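Local atomic coordinates of predicted ATPase of the ABC class (PDB entry 5D6A), a protein that probably hydrolyses ATP as an ABC-class ATPase, and binds the non-hydrolysable ATP analogue AMP-PNP in a P-loop nucleotide site. Residues V210-I215 / E232-E237; I260-G265 / T405-G410; G266-K271 / H426-L431. One frame throughout, in Å; residues are numbered along the deposited sequence.

Contact 1: residues V210-I215 / E232-E237; sequences VANGSI and EFTAPE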
loop_
_atom_site.group_PDB
_atom_site.type_symbol
_atom_site.label_atom_id
_atom_site.label_comp_id
_atom_site.label_asym_id
_atom_site.label_seq_id
_atom_site.Cartn_x
_atom_site.Cartn_y
_atom_site.Cartn_z
ATOM N N VAL A 210 -23.474 -9.472 -15.206
ATOM C CA VAL A 210 -22.485 -10.550 -15.202
ATOM C C VAL A 210 -22.977 -11.683 -16.096
ATOM O O VAL A 210 -23.825 -12.482 -15.694
ATOM C CB VAL A 210 -22.238 -11.095 -13.781
ATOM C CG1 VAL A 210 -21.178 -12.185 -13.802
ATOM C CG2 VAL A 210 -21.817 -9.973 -12.846
ATOM N N ALA A 211 -22.437 -11.751 -17.306
ATOM C CA ALA A 211 -22.827 -12.771 -18.274
ATOM C C ALA A 211 -22.545 -14.192 -17.780
ATOM O O ALA A 211 -21.563 -14.431 -17.075
ATOM C CB ALA A 211 -22.103 -12.531 -19.593
ATOM N N ASN A 212 -23.419 -15.129 -18.144
ATOM C CA ASN A 212 -23.216 -16.532 -17.787
ATOM C C ASN A 212 -22.019 -17.072 -18.558
ATOM O O ASN A 212 -21.869 -16.805 -19.750
ATOM C CB ASN A 212 -24.461 -17.379 -18.088
ATOM C CG ASN A 212 -25.595 -17.132 -17.109
ATOM O OD1 ASN A 212 -25.403 -16.541 -16.046
ATOM N ND2 ASN A 212 -26.784 -17.609 -17.453
ATOM N N GLY A 213 -21.170 -17.829 -17.871
ATOM C CA GLY A 213 -19.969 -18.389 -18.480
ATOM C C GLY A 213 -18.735 -17.568 -18.148
ATOM O O GLY A 213 -17.638 -17.863 -18.630
ATOM N N SER A 214 -18.909 -16.534 -17.326
ATOM C CA SER A 214 -17.798 -15.682 -16.928
ATOM C C SER A 214 -16.935 -16.384 -15.890
ATOM O O SER A 214 -17.422 -17.219 -15.126
ATOM C CB SER A 214 -18.309 -14.365 -16.325
ATOM O OG SER A 214 -19.049 -13.606 -17.262
ATOM N N ILE A 215 -15.652 -16.043 -15.877
ATOM C CA ILE A 215 -14.714 -16.572 -14.900
ATOM C C ILE A 215 -14.301 -15.381 -14.039
ATOM O O ILE A 215 -13.530 -14.522 -14.471
ATOM C CB ILE A 215 -13.507 -17.252 -15.565
ATOM C CG1 ILE A 215 -13.988 -18.416 -16.437
ATOM C CG2 ILE A 215 -12.539 -17.768 -14.512
ATOM C CD1 ILE A 215 -12.874 -19.184 -17.115
ATOM N N GLU A 232 -17.549 -21.796 -13.414
ATOM C CA GLU A 232 -18.103 -20.709 -14.225
ATOM C C GLU A 232 -19.356 -20.129 -13.586
ATOM O O GLU A 232 -20.115 -20.833 -12.919
ATOM C CB GLU A 232 -18.405 -21.172 -15.653
ATOM C CG GLU A 232 -19.402 -22.317 -15.759
ATOM C CD GLU A 232 -19.702 -22.686 -17.198
ATOM O OE1 GLU A 232 -19.395 -21.875 -18.100
ATOM O OE2 GLU A 232 -20.254 -23.785 -17.427
ATOM N N PHE A 233 -19.569 -18.839 -13.804
ATOM C CA PHE A 233 -20.706 -18.145 -13.222
ATOM C C PHE A 233 -22.019 -18.438 -13.944
ATOM O O PHE A 233 -22.065 -18.515 -15.172
ATOM C CB PHE A 233 -20.453 -16.638 -13.227
ATOM C CG PHE A 233 -21.553 -15.839 -12.595
ATOM C CD1 PHE A 233 -21.549 -15.587 -11.230
ATOM C CD2 PHE A 233 -22.595 -15.344 -13.363
ATOM C CE1 PHE A 233 -22.562 -14.851 -10.643
ATOM C CE2 PHE A 233 -23.613 -14.610 -12.784
ATOM C CZ PHE A 233 -23.596 -14.362 -11.422
ATOM N N THR A 234 -23.077 -18.604 -13.155
ATOM C CA THR A 234 -24.419 -18.827 -13.674
ATOM C C THR A 234 -25.381 -18.027 -12.813
ATOM O O THR A 234 -25.283 -18.042 -11.586
ATOM C CB THR A 234 -24.833 -20.308 -13.644
ATOM O OG1 THR A 234 -23.936 -21.075 -14.455
ATOM C CG2 THR A 234 -26.262 -20.475 -14.174
ATOM N N ALA A 235 -26.304 -17.327 -13.459
ATOM C CA ALA A 235 -27.271 -16.509 -12.751
ATOM C C ALA A 235 -28.530 -17.301 -12.430
ATOM O O ALA A 235 -28.894 -18.222 -13.165
ATOM C CB ALA A 235 -27.626 -15.289 -13.585
ATOM N N PRO A 236 -29.191 -16.959 -11.314
ATOM C CA PRO A 236 -30.444 -17.619 -10.981
ATOM C C PRO A 236 -31.547 -17.025 -11.851
ATOM O O PRO A 236 -31.649 -15.800 -11.956
ATOM C CB PRO A 236 -30.644 -17.277 -9.502
ATOM C CG PRO A 236 -29.886 -16.011 -9.286
ATOM C CD PRO A 236 -28.764 -15.995 -10.280
ATOM N N GLU A 237 -32.351 -17.880 -12.480
ATOM C CA GLU A 237 -33.423 -17.422 -13.376
ATOM C C GLU A 237 -34.232 -16.270 -12.794
ATOM O O GLU A 237 -34.605 -15.342 -13.508
ATOM C CB GLU A 237 -34.367 -18.573 -13.747
ATOM C CG GLU A 237 -33.724 -19.671 -14.585
ATOM C CD GLU A 237 -34.725 -20.707 -15.076
ATOM O OE1 GLU A 237 -35.943 -20.542 -14.827
ATOM O OE2 GLU A 237 -34.293 -21.688 -15.720
#
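Glu232 touches the turn of 210-215 through its carboxylate, OE1 lying 3.6 Å from Gly213 CA. The next residue, Phe233, takes the largest share of the contact, because its backbone and its ring do separate work. Its two polar backbone atoms pair with the far end of the type II turn from Ala211 to Ser214: Phe233 N donates to Ser214 O at 3.0 Å, and Phe233 O accepts Gly213 N at 2.9 Å, both bonds nearly straight. With CG anti to the backbone N (chi1 -178°), the ring lies against Val210, whose methyl CG1 sits over one face, 3.7 Å from the ring centroid, a CH-pi contact. Past Thr234, whose CA passes beside the Asn212 amide, Ala235 N gives its hydrogen to Asn212 OD1 at 2.8 Å; the donor stands above the amide plane and the bond is bent, 139° at the hydrogen. The turn has its own brace in Ser214 OG, which donates to Ala211 O at 2.7 Å, while Gly213 takes the positive phi usual at the third position of a type II turn. The contact belongs to the P-loop domain, the Phe233 side chain lying about 6 Å from the bound AMP-PNP. The 232-237 loop runs along the end of strand 206-211 and the turn that follows. Strand 249-257 flanks it through Leu254, and Ala430 of strand 430-432 packs on Phe233.

Contact 2: residues I260-G265 / T405-G410; sequences ITLIVG and TIIVMG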
loop_
_atom_site.group_PDB
_atom_site.type_symbol
_atom_site.label_atom_id
_atom_site.label_comp_id
_atom_site.label_asym_id
_atom_site.label_seq_id
_atom_site.Cartn_x
_atom_site.Cartn_y
_atom_site.Cartn_z
ATOM N N ILE A 260 -30.718 -0.962 -3.912
ATOM C CA ILE A 260 -29.801 -1.633 -3.003
ATOM C C ILE A 260 -29.764 -3.133 -3.274
ATOM O O ILE A 260 -30.804 -3.783 -3.329
ATOM C CB ILE A 260 -30.209 -1.389 -1.537
ATOM C CG1 ILE A 260 -30.309 0.119 -1.266
ATOM C CG2 ILE A 260 -29.218 -2.052 -0.587
ATOM C CD1 ILE A 260 -30.812 0.468 0.118
ATOM N N THR A 261 -28.558 -3.670 -3.437
ATOM C CA THR A 261 -28.362 -5.093 -3.689
ATOM C C THR A 261 -27.338 -5.651 -2.703
ATOM O O THR A 261 -26.224 -5.137 -2.594
ATOM C CB THR A 261 -27.871 -5.349 -5.126
ATOM O OG1 THR A 261 -28.804 -4.791 -6.059
ATOM C CG2 THR A 261 -27.722 -6.846 -5.392
ATOM N N LEU A 262 -27.720 -6.701 -1.983
ATOM C CA LEU A 262 -26.828 -7.318 -1.012
ATOM C C LEU A 262 -26.246 -8.614 -1.547
ATOM O O LEU A 262 -26.913 -9.358 -2.272
ATOM C CB LEU A 262 -27.570 -7.602 0.294
ATOM C CG LEU A 262 -28.186 -6.395 0.994
ATOM C CD1 LEU A 262 -28.867 -6.841 2.278
ATOM C CD2 LEU A 262 -27.130 -5.336 1.278
ATOM N N ILE A 263 -24.994 -8.867 -1.184
ATOM C CA ILE A 263 -24.288 -10.084 -1.562
ATOM C C ILE A 263 -23.897 -10.771 -0.258
ATOM O O ILE A 263 -22.919 -10.395 0.384
ATOM C CB ILE A 263 -23.055 -9.778 -2.434
ATOM C CG1 ILE A 263 -23.506 -9.153 -3.759
ATOM C CG2 ILE A 263 -22.256 -11.047 -2.706
ATOM C CD1 ILE A 263 -22.371 -8.785 -4.691
ATOM N N VAL A 264 -24.679 -11.772 0.129
ATOM C CA VAL A 264 -24.457 -12.480 1.386
ATOM C C VAL A 264 -23.890 -13.883 1.190
ATOM O O VAL A 264 -23.601 -14.304 0.068
ATOM C CB VAL A 264 -25.770 -12.576 2.189
ATOM C CG1 VAL A 264 -26.310 -11.183 2.475
ATOM C CG2 VAL A 264 -26.812 -13.409 1.452
ATOM N N GLY A 265 -23.729 -14.595 2.301
ATOM C CA GLY A 265 -23.205 -15.953 2.289
ATOM C C GLY A 265 -22.124 -16.122 3.332
ATOM O O GLY A 265 -21.597 -15.140 3.858
ATOM N N THR A 405 -26.581 0.853 -4.682
ATOM C CA THR A 405 -25.514 0.392 -3.803
ATOM C C THR A 405 -25.472 -1.127 -3.748
ATOM O O THR A 405 -26.501 -1.780 -3.571
ATOM C CB THR A 405 -25.699 0.932 -2.370
ATOM O OG1 THR A 405 -25.728 2.364 -2.393
ATOM C CG2 THR A 405 -24.565 0.473 -1.466
ATOM N N ILE A 406 -24.274 -1.681 -3.901
ATOM C CA ILE A 406 -24.071 -3.121 -3.840
ATOM C C ILE A 406 -23.149 -3.365 -2.652
ATOM O O ILE A 406 -22.063 -2.782 -2.579
ATOM C CB ILE A 406 -23.456 -3.663 -5.141
ATOM C CG1 ILE A 406 -24.256 -3.160 -6.348
ATOM C CG2 ILE A 406 -23.412 -5.185 -5.112
ATOM C CD1 ILE A 406 -23.707 -3.603 -7.685
ATOM N N ILE A 407 -23.580 -4.215 -1.719
ATOM C CA ILE A 407 -22.803 -4.458 -0.502
ATOM C C ILE A 407 -22.565 -5.934 -0.182
ATOM O O ILE A 407 -23.504 -6.729 -0.138
ATOM C CB ILE A 407 -23.507 -3.836 0.726
ATOM C CG1 ILE A 407 -23.967 -2.413 0.415
ATOM C CG2 ILE A 407 -22.592 -3.851 1.947
ATOM C CD1 ILE A 407 -24.659 -1.728 1.571
ATOM N N VAL A 408 -21.301 -6.283 0.047
ATOM C CA VAL A 408 -20.931 -7.629 0.457
ATOM C C VAL A 408 -21.025 -7.609 1.973
ATOM O O VAL A 408 -20.345 -6.816 2.621
ATOM C CB VAL A 408 -19.500 -7.999 0.026
ATOM C CG1 VAL A 408 -19.054 -9.293 0.689
ATOM C CG2 VAL A 408 -19.412 -8.112 -1.489
HETATM N N MSE A 409 -21.867 -8.472 2.538
HETATM C CA MSE A 409 -22.079 -8.486 3.984
HETATM C C MSE A 409 -21.622 -9.762 4.642
HETATM O O MSE A 409 -20.422 -10.022 4.721
HETATM C CB MSE A 409 -23.557 -8.218 4.232
HETATM C CG MSE A 409 -23.964 -6.852 3.694
HETATM SE SE MSE A 409 -24.807 -5.803 5.125
HETATM C CE MSE A 409 -26.284 -7.040 5.552
ATOM N N GLY A 410 -22.568 -10.560 5.133
ATOM C CA GLY A 410 -22.240 -11.803 5.822
ATOM C C GLY A 410 -22.007 -11.607 7.312
ATOM O O GLY A 410 -21.674 -12.560 8.018
#
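Thr261 and Ile407 share the middle of a parallel strand pair, and each uses both its N-H and its C=O. Four bonds make the ladder: Thr261 N bonds to Thr405 O, Ile407 N to Thr261 O at 2.9 Å, Ile263 N to Ile407 O at 2.8 Å, and Met409 N to Ile263 O at a longer 3.1 Å. The strand axes run 4.7 Å apart and only 15° from parallel. The first two donors lie almost on the carbonyl axis, whereas the last two are tilted from the carbonyl plane.

Along this buried ladder both faces carry aliphatic contacts, and Ile263 buries the most surface. Its CG1 sits anti to its own carbonyl carbon (chi1 -64°), which carries CD1 back along the strand to CG2 of Ile406, 3.8 Å away, while Ile263 CB meets CG2 of Val408. On the other face Leu262 lies alongside Ile407, its CD2 4.0 Å from Ile407 CB, and the bent chain of Met409, a selenomethionine, brings CE to 4.2 Å from Leu262 CD1. The loose end is at Gly265 and the partly exposed Gly410, where no hydrogen bond crosses.

Val408 also touches AMP-PNP, and Gly265 probably opens a Walker A loop, so the pair ends at the nucleotide site. These are central strands of the P-loop domain's sheet, with 357-361 beyond 404-408 and 421-425 beyond 260-264. Helix 271-280 covers the face of Ile263 and Val408, and helix 390-401 covers that of Ile260, Thr405 and Ile407.

Contact 3: residues G266-K271 / H426-L431; sequences GGFHGK and HDYQAL. With ANP (phosphoaminophosphonic acid-adenylate ester), chain C.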
loop_
_atom_site.group_PDB
_atom_site.type_symbol
_atom_site.label_atom_id
_atom_site.label_comp_id
_atom_site.label_asym_id
_atom_site.label_seq_id
_atom_site.Cartn_x
_atom_site.Cartn_y
_atom_site.Cartn_z
ATOM N N GLY A 266 -21.797 -17.374 3.636
ATOM C CA GLY A 266 -20.757 -17.685 4.610
ATOM C C GLY A 266 -19.386 -17.291 4.094
ATOM O O GLY A 266 -19.243 -16.836 2.954
ATOM N N GLY A 267 -18.368 -17.492 4.922
ATOM C CA GLY A 267 -17.004 -17.138 4.555
ATOM C C GLY A 267 -16.356 -18.066 3.543
ATOM O O GLY A 267 -16.544 -19.283 3.584
ATOM N N PHE A 268 -15.599 -17.469 2.627
ATOM C CA PHE A 268 -14.849 -18.184 1.592
ATOM C C PHE A 268 -15.764 -18.813 0.527
ATOM O O PHE A 268 -15.461 -19.876 -0.012
ATOM C CB PHE A 268 -13.932 -19.238 2.240
ATOM C CG PHE A 268 -12.713 -19.571 1.424
ATOM C CD1 PHE A 268 -11.600 -18.739 1.463
ATOM C CD2 PHE A 268 -12.660 -20.714 0.639
ATOM C CE1 PHE A 268 -10.468 -19.031 0.724
ATOM C CE2 PHE A 268 -11.526 -21.011 -0.102
ATOM C CZ PHE A 268 -10.428 -20.171 -0.056
ATOM N N HIS A 269 -16.870 -18.135 0.217
ATOM C CA HIS A 269 -17.826 -18.620 -0.793
ATOM C C HIS A 269 -17.810 -17.843 -2.120
ATOM O O HIS A 269 -18.456 -18.267 -3.080
ATOM C CB HIS A 269 -19.244 -18.676 -0.213
ATOM C CG HIS A 269 -19.441 -19.788 0.767
ATOM N ND1 HIS A 269 -19.172 -19.655 2.111
ATOM C CD2 HIS A 269 -19.867 -21.061 0.594
ATOM C CE1 HIS A 269 -19.429 -20.795 2.726
ATOM N NE2 HIS A 269 -19.852 -21.665 1.828
ATOM N N GLY A 270 -17.100 -16.715 -2.174
ATOM C CA GLY A 270 -16.983 -15.944 -3.418
ATOM C C GLY A 270 -17.686 -14.597 -3.489
ATOM O O GLY A 270 -17.993 -14.128 -4.581
ATOM N N LYS A 271 -17.926 -13.967 -2.342
ATOM C CA LYS A 271 -18.614 -12.673 -2.309
ATOM C C LYS A 271 -17.720 -11.550 -2.822
ATOM O O LYS A 271 -18.143 -10.761 -3.667
ATOM C CB LYS A 271 -19.108 -12.343 -0.899
ATOM C CG LYS A 271 -20.034 -13.396 -0.303
ATOM C CD LYS A 271 -20.566 -12.998 1.071
ATOM C CE LYS A 271 -19.480 -12.894 2.133
ATOM N NZ LYS A 271 -18.789 -14.191 2.366
ATOM N N HIS A 426 -22.763 -19.501 -2.689
ATOM C CA HIS A 426 -22.635 -20.822 -2.092
ATOM C C HIS A 426 -21.885 -21.700 -3.074
ATOM O O HIS A 426 -22.319 -21.862 -4.206
ATOM C CB HIS A 426 -24.024 -21.396 -1.811
ATOM C CG HIS A 426 -24.010 -22.799 -1.293
ATOM N ND1 HIS A 426 -23.943 -23.097 0.050
ATOM C CD2 HIS A 426 -24.063 -23.986 -1.941
ATOM C CE1 HIS A 426 -23.952 -24.408 0.208
ATOM N NE2 HIS A 426 -24.023 -24.972 -0.985
ATOM N N ASP A 427 -20.764 -22.272 -2.641
ATOM C CA ASP A 427 -19.938 -23.098 -3.527
ATOM C C ASP A 427 -19.656 -22.404 -4.866
ATOM O O ASP A 427 -19.573 -23.048 -5.913
ATOM C CB ASP A 427 -20.570 -24.479 -3.737
ATOM C CG ASP A 427 -20.513 -25.349 -2.487
ATOM O OD1 ASP A 427 -19.966 -24.899 -1.458
ATOM O OD2 ASP A 427 -21.008 -26.495 -2.539
ATOM N N TYR A 428 -19.518 -21.080 -4.800
ATOM C CA TYR A 428 -19.204 -20.227 -5.955
ATOM C C TYR A 428 -20.289 -20.183 -7.038
ATOM O O TYR A 428 -20.003 -20.308 -8.229
ATOM C CB TYR A 428 -17.847 -20.616 -6.554
ATOM C CG TYR A 428 -16.784 -20.819 -5.498
ATOM C CD1 TYR A 428 -16.333 -19.755 -4.727
ATOM C CD2 TYR A 428 -16.231 -22.076 -5.269
ATOM C CE1 TYR A 428 -15.369 -19.934 -3.752
ATOM C CE2 TYR A 428 -15.262 -22.262 -4.300
ATOM C CZ TYR A 428 -14.835 -21.188 -3.545
ATOM O OH TYR A 428 -13.875 -21.367 -2.580
ATOM N N GLN A 429 -21.532 -20.002 -6.609
ATOM C CA GLN A 429 -22.663 -19.867 -7.522
ATOM C C GLN A 429 -23.672 -18.930 -6.878
ATOM O O GLN A 429 -23.878 -18.967 -5.665
ATOM C CB GLN A 429 -23.314 -21.215 -7.839
ATOM C CG GLN A 429 -23.842 -21.966 -6.627
ATOM C CD GLN A 429 -24.722 -23.144 -6.989
ATOM O OE1 GLN A 429 -24.913 -23.460 -8.167
ATOM N NE2 GLN A 429 -25.272 -23.800 -5.972
ATOM N N ALA A 430 -24.296 -18.088 -7.690
ATOM C CA ALA A 430 -25.264 -17.131 -7.182
ATOM C C ALA A 430 -26.627 -17.776 -6.959
ATOM O O ALA A 430 -27.052 -18.640 -7.724
ATOM C CB ALA A 430 -25.388 -15.956 -8.139
ATOM N N LEU A 431 -27.294 -17.346 -5.893
ATOM C CA LEU A 431 -28.630 -17.816 -5.547
ATOM C C LEU A 431 -29.473 -16.606 -5.160
ATOM O O LEU A 431 -29.004 -15.731 -4.428
ATOM C CB LEU A 431 -28.581 -18.806 -4.378
ATOM C CG LEU A 431 -27.892 -20.157 -4.601
ATOM C CD1 LEU A 431 -27.822 -20.936 -3.295
ATOM C CD2 LEU A 431 -28.614 -20.969 -5.667
HETATM P PG ANP C . -15.346 -11.413 1.574
HETATM O O1G ANP C . -16.168 -10.578 0.625
HETATM O O2G ANP C . -14.101 -10.714 2.074
HETATM O O3G ANP C . -16.186 -12.054 2.651
HETATM P PB ANP C . -15.495 -14.307 0.572
HETATM O O1B ANP C . -16.900 -14.155 0.070
HETATM O O2B ANP C . -15.304 -14.901 1.948
HETATM N N3B ANP C . -14.732 -12.725 0.582
HETATM P PA ANP C . -13.681 -14.737 -1.545
HETATM O O1A ANP C . -14.346 -14.504 -2.875
HETATM O O2A ANP C . -12.890 -13.615 -0.918
HETATM O O3A ANP C . -14.767 -15.276 -0.488
HETATM O "O5'" ANP C . -12.698 -15.997 -1.674
HETATM C "C5'" ANP C . -13.162 -17.228 -2.210
HETATM C "C4'" ANP C . -11.989 -18.036 -2.746
HETATM O "O4'" ANP C . -12.478 -18.964 -3.717
HETATM C "C3'" ANP C . -10.941 -17.185 -3.449
HETATM O "O3'" ANP C . -9.629 -17.706 -3.195
HETATM C "C2'" ANP C . -11.295 -17.283 -4.916
HETATM O "O2'" ANP C . -10.131 -17.249 -5.749
HETATM C "C1'" ANP C . -12.042 -18.609 -5.030
HETATM N N9 ANP C . -13.211 -18.509 -5.937
HETATM C C8 ANP C . -14.145 -17.533 -5.953
HETATM N N7 ANP C . -15.064 -17.772 -6.924
HETATM C C5 ANP C . -14.722 -18.918 -7.540
HETATM C C6 ANP C . -15.260 -19.739 -8.648
HETATM N N6 ANP C . -16.382 -19.367 -9.305
HETATM N N1 ANP C . -14.595 -20.870 -8.980
HETATM C C2 ANP C . -13.474 -21.257 -8.333
HETATM N N3 ANP C . -12.937 -20.549 -7.317
HETATM C C4 ANP C . -13.504 -19.397 -6.885
#
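Phe268 and Tyr428 reach the nucleotide through different first torsions: CG of Phe268 is anti to its backbone N (chi1 -153°), that of Tyr428 anti to its carbonyl carbon (chi1 -45°). The side chains cross at a slant, and Tyr428 OH comes within 3.4 Å of Phe268 CE2. Each ring then covers a different part of AMP-PNP. Tyr428 lays one face over the adenine, off-centre, with CG 3.5 Å from C5 of the base, while its OH lies 3.0 Å from ribose O4'; Phe268 offers a face to ribose C4'.

Between the segments themselves the polar link is slight. Tyr428 N makes a weak, bent bond to His269 O, whose oxygen also lies close to Tyr428 CD1. The His269 imidazole turns its edge to the second segment, CD2 standing 3.6 Å from Asp427 N.

The loop grips the phosphates in the manner of a Walker A motif. Phe268 N donates to O2B at 2.7 Å and Gly270 N to the bridging O3A. Lys271 holds O1B twice, through N at 2.6 Å and through NZ at 3.0 Å; bends at chi3 and chi4 fold its chain back so that NZ also donates to Gly266 O. Gly270, at the N-cap, leads into helix 271-280 beside these oxygens.

The second subunit contributes to the site: its Asp336 O is hydrogen-bonded to AMP-PNP, and its Phe332 meets Phe268 edge-to-face. As a separate interface contact, Asp384 of the second subunit hydrogen-bonds His426 ND1. Within the chain, strand 421-425 turns through His426 and Asp427 toward strand 430-432, while the phosphate loop connects strand 260-264 to helix 271-280.

Chemistry follows place in the fold more than burial across the three contacts. Contact 2 is the core, a ladder of backbone bonds between sheet strands with aliphatic side chains on both faces. Contact 3 continues from its strand 260-264 and is also buried, yet its bonds go mainly to phosphate, and the two meet where Val408 CG1 packs on Lys271 CB, 3.4 Å apart. Contact 1 is only partly buried and joins a turn to a loop through three hydrogen bonds and one aromatic face. It also touches contact 3 where Pro236 packs on Ala430, but stays about 8 Å from contact 2 at the nearest atoms. The second subunit reaches contacts 2 and 3, not contact 1.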